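Local coordinates for 178aa long hypothetical molybdenum cofactor biosynthesis protein B (PDB 3IWT) that probably takes part in molybdenum cofactor biosynthesis as a MoaB-type protein with a molybdopterin-binding domain, at residues V121-N124 with K129-A132; Y28-L31 with P36-D39. All blocks are in the same frame, centred on the assembly; numbering follows the deposited sequence. Where two conformers were deposited one is given.

Contact 1. Residues V121-N124 with K129-A132; sequences VSFN and KAAA. With GOL (glycerol), chain F.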
loop_
_atom_site.group_PDB
_atom_site.type_symbol
_atom_site.label_atom_id
_atom_site.label_comp_id
_atom_site.label_asym_id
_atom_site.label_seq_id
_atom_site.Cartn_x
_atom_site.Cartn_y
_atom_site.Cartn_z
ATOM N N VAL A 121 11.780 16.247 18.754
ATOM C CA VAL A 121 12.996 16.804 19.339
ATOM C C VAL A 121 13.639 17.868 18.426
ATOM O O VAL A 121 14.195 18.854 18.919
ATOM C CB VAL A 121 13.993 15.701 19.756
ATOM C CG1 VAL A 121 13.326 14.708 20.737
ATOM C CG2 VAL A 121 14.522 14.990 18.563
ATOM N N SER A 122 13.524 17.693 17.113
ATOM C CA SER A 122 14.000 18.684 16.127
ATOM C C SER A 122 13.226 19.980 16.217
ATOM O O SER A 122 13.823 21.093 16.278
ATOM C CB SER A 122 13.883 18.121 14.702
ATOM O OG SER A 122 14.839 17.089 14.502
ATOM N N PHE A 123 11.899 19.864 16.310
ATOM C CA PHE A 123 11.033 21.048 16.499
ATOM C C PHE A 123 11.425 21.890 17.719
ATOM O O PHE A 123 11.288 23.124 17.707
ATOM C CB PHE A 123 9.561 20.648 16.638
ATOM C CG PHE A 123 8.607 21.829 16.643
ATOM C CD1 PHE A 123 8.212 22.431 15.457
ATOM C CD2 PHE A 123 8.157 22.358 17.835
ATOM C CE1 PHE A 123 7.364 23.554 15.466
ATOM C CE2 PHE A 123 7.296 23.467 17.860
ATOM C CZ PHE A 123 6.908 24.054 16.676
ATOM N N ASN A 124 11.847 21.212 18.786
ATOM C CA ASN A 124 12.318 21.875 19.983
ATOM C C ASN A 124 13.628 22.602 19.823
ATOM O O ASN A 124 13.931 23.437 20.638
ATOM C CB ASN A 124 12.514 20.902 21.143
ATOM C CG ASN A 124 11.227 20.397 21.691
ATOM O OD1 ASN A 124 10.186 21.028 21.557
ATOM N ND2 ASN A 124 11.290 19.246 22.358
ATOM N N LYS A 129 12.788 24.474 14.697
ATOM C CA LYS A 129 11.373 24.792 14.839
ATOM C C LYS A 129 10.608 24.104 13.690
ATOM O O LYS A 129 10.758 22.901 13.499
ATOM C CB LYS A 129 11.139 26.310 14.932
ATOM C CG LYS A 129 11.804 26.984 16.165
ATOM C CD LYS A 129 11.400 28.432 16.283
ATOM C CE LYS A 129 12.084 29.168 17.454
ATOM N NZ LYS A 129 11.460 30.488 17.607
ATOM N N ALA A 130 9.819 24.852 12.916
ATOM C CA ALA A 130 8.918 24.247 11.927
ATOM C C ALA A 130 9.644 23.531 10.795
ATOM O O ALA A 130 9.054 22.705 10.122
ATOM C CB ALA A 130 7.957 25.298 11.361
ATOM N N ALA A 131 10.911 23.855 10.568
ATOM C CA ALA A 131 11.701 23.105 9.607
ATOM C C ALA A 131 11.695 21.600 9.920
ATOM O O ALA A 131 12.008 20.760 9.046
ATOM C CB ALA A 131 13.122 23.646 9.566
ATOM N N ALA A 132 11.291 21.239 11.142
ATOM C CA ALA A 132 11.157 19.836 11.532
ATOM C C ALA A 132 10.290 19.027 10.540
ATOM O O ALA A 132 10.522 17.848 10.353
ATOM C CB ALA A 132 10.605 19.729 12.921
HETATM C C1 GOL F . 15.464 19.681 10.052
HETATM O O1 GOL F . 14.791 19.487 8.798
HETATM C C2 GOL F . 16.292 18.494 10.603
HETATM O O2 GOL F . 17.185 18.058 9.566
HETATM C C3 GOL F . 17.080 18.936 11.875
HETATM O O3 GOL F . 16.923 18.187 13.107
#
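Ser122 OG, on a residue whose CB packs 4.1 Å from Ala132 CB, is gripped by two partners: glycerol O3 donates a hydrogen bond to it at 2.7 Å, and it also pairs with the carbonyl oxygen of Phe118 one helical turn earlier. The contact joins the last turn of helix 112-123 to a 3-10 segment in the loop leading to strand 138-142, a short chain reversal within the probable molybdopterin-binding domain, an alpha/beta fold built on a mixed sheet. The glycerol, probably from the crystallisation liquor, spans the two arms, its O1 donating to Ala131 O at 3.1 Å. Beyond it the backbones meet through a reciprocal pair of weak CA-H...O contacts. Phe123 CA lies 3.5 Å from Lys129 O with an angle of 163° at the hydrogen, while Lys129 CA approaches Phe123 O at 3.3 Å, more bent at 150°. With CG anti to the backbone N (chi1 -172°), the Phe123 ring swings beside the loop, and CD1 comes within 3.2 Å of Lys129 O, an oblique approach. CE1 reaches on toward Ala130. Phe123 also packs on Val121 of a second subunit, and Val121 of this chain receives Phe123 of a third, so this last turn lies at subunit interfaces. An alanine at Phe123 would keep the CB contact but lose the ring, which would probably open a gap beside the Lys129 carbonyl and leave Val121 of the second subunit without its aromatic partner. The Ala132 methyl packs against the start of the Phe123 side chain and its backbone: it sits at the ring edge, near the ring plane, with CB 4.0 Å from Phe123 CB and 3.6 Å from Phe123 N.

Contact 2. Residues Y28-L31 with P36-D39; sequences YEKL and PIVD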
loop_
_atom_site.group_PDB
_atom_site.type_symbol
_atom_site.label_atom_id
_atom_site.label_comp_id
_atom_site.label_asym_id
_atom_site.label_seq_id
_atom_site.Cartn_x
_atom_site.Cartn_y
_atom_site.Cartn_z
ATOM N N TYR A 28 31.224 12.377 -2.760
ATOM C CA TYR A 28 31.533 11.205 -3.576
ATOM C C TYR A 28 32.319 11.597 -4.826
ATOM O O TYR A 28 33.294 10.945 -5.172
ATOM C CB TYR A 28 30.261 10.457 -3.970
ATOM C CG TYR A 28 30.493 9.235 -4.833
ATOM C CD1 TYR A 28 30.962 8.051 -4.276
ATOM C CD2 TYR A 28 30.240 9.261 -6.199
ATOM C CE1 TYR A 28 31.150 6.916 -5.056
ATOM C CE2 TYR A 28 30.441 8.133 -6.993
ATOM C CZ TYR A 28 30.897 6.966 -6.413
ATOM O OH TYR A 28 31.113 5.840 -7.182
ATOM N N GLU A 29 31.904 12.670 -5.487
ATOM C CA GLU A 29 32.582 13.119 -6.703
ATOM C C GLU A 29 34.037 13.526 -6.420
ATOM O O GLU A 29 34.924 13.259 -7.231
ATOM C CB GLU A 29 31.817 14.269 -7.363
ATOM C CG GLU A 29 30.388 13.917 -7.811
ATOM C CD GLU A 29 30.311 13.010 -9.032
ATOM O OE1 GLU A 29 31.346 12.475 -9.485
ATOM O OE2 GLU A 29 29.183 12.834 -9.541
ATOM N N LYS A 30 34.291 14.144 -5.263
ATOM C CA LYS A 30 35.672 14.468 -4.836
ATOM C C LYS A 30 36.505 13.214 -4.567
ATOM O O LYS A 30 37.683 13.162 -4.922
ATOM C CB LYS A 30 35.672 15.318 -3.568
ATOM C CG LYS A 30 35.179 16.734 -3.740
ATOM C CD LYS A 30 35.159 17.440 -2.389
ATOM C CE LYS A 30 34.353 18.741 -2.408
ATOM N NZ LYS A 30 35.228 19.939 -2.597
ATOM N N LEU A 31 35.896 12.218 -3.921
ATOM C CA LEU A 31 36.526 10.917 -3.700
ATOM C C LEU A 31 36.959 10.300 -5.034
ATOM O O LEU A 31 38.036 9.718 -5.127
ATOM C CB LEU A 31 35.564 9.961 -2.955
ATOM C CG LEU A 31 35.979 8.491 -2.751
ATOM C CD1 LEU A 31 36.943 8.378 -1.566
ATOM C CD2 LEU A 31 34.758 7.540 -2.575
ATOM N N PRO A 36 40.703 16.014 -1.433
ATOM C CA PRO A 36 40.359 15.977 -0.009
ATOM C C PRO A 36 38.888 16.259 0.258
ATOM O O PRO A 36 38.314 17.178 -0.330
ATOM C CB PRO A 36 41.216 17.094 0.588
ATOM C CG PRO A 36 41.517 18.012 -0.566
ATOM C CD PRO A 36 41.655 17.102 -1.741
ATOM N N ILE A 37 38.289 15.466 1.140
ATOM C CA ILE A 37 36.903 15.702 1.578
ATOM C C ILE A 37 36.850 15.802 3.104
ATOM O O ILE A 37 37.687 15.228 3.803
ATOM C CB ILE A 37 35.923 14.612 1.041
ATOM C CG1 ILE A 37 36.158 13.253 1.694
ATOM C CG2 ILE A 37 36.072 14.465 -0.463
ATOM C CD1 ILE A 37 35.692 12.056 0.817
ATOM N N VAL A 38 35.905 16.577 3.610
ATOM C CA VAL A 38 35.588 16.581 5.035
ATOM C C VAL A 38 34.146 16.078 5.164
ATOM O O VAL A 38 33.242 16.603 4.517
ATOM C CB VAL A 38 35.753 17.985 5.654
ATOM C CG1 VAL A 38 35.229 18.033 7.103
ATOM C CG2 VAL A 38 37.228 18.424 5.570
ATOM N N ASP A 39 33.969 15.038 5.973
ATOM C CA ASP A 39 32.676 14.448 6.233
ATOM C C ASP A 39 32.329 14.719 7.678
ATOM O O ASP A 39 32.505 13.859 8.534
ATOM C CB ASP A 39 32.727 12.938 5.949
ATOM C CG ASP A 39 31.435 12.234 6.294
ATOM O OD1 ASP A 39 30.424 12.920 6.531
ATOM O OD2 ASP A 39 31.444 10.991 6.323
#
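Ile37 gives up more surface than any other residue here, turning its branched side chain onto the helical turn that carries Lys30 and Leu31. Its CG2 methyl does most of the touching, 3.2 Å from Lys30 CB, closer than usual for two carbons, and 3.7 Å from Lys30 CD. The Lys30 chain runs extended past this methyl from CB to CD, the two side chains passing one another in opposing senses, and CD also reaches to 3.8 Å from Pro36 O. With CG1 on the side flanked by both the backbone N and the carbonyl carbon (chi1 69°), Ile37 sends its other branch along the Leu31 side, where CD1 lies 4.3 Å from Leu31 CB. The contact is thus mainly van der Waals packing on a largely exposed surface, and the lysine contributes through its methylenes; its bend at chi4 (-97°) turns the ammonium end from the line of the chain, and the side chain also touches Glu35 in the intervening loop. Two residues further on, Asp39 N-caps helix 40-51: OD1 bonds to Gly42 N, while OD2 bonds to Thr22 OG1 in strand 17-23 and to Tyr59 OH in strand 55-62. The contact thus lays the loop between helices 25-32 and 40-51 back over the first helix, just before the chain is anchored to two neighbouring strands of the central sheet.

How the contacts relate
From the N terminus, strand 17-23 leads into helix 25-32, and contact 2 closes a short loop there by bringing 36-39 back onto 28-31 before helix 40-51 begins. The chain then builds strands 55-62 and 84-88 and the helices between and after them. Contact 1 follows much later, closing an equally short loop between the last turn of helix 112-123 and the 3-10 segment that precedes strand 138-142. The two loops lie in series, neither nesting nor crossing, with centres 29 Å apart and nearest atoms about 18 Å apart. Contact 1 borders other subunits, whereas no other chain of the assembly touches contact 2.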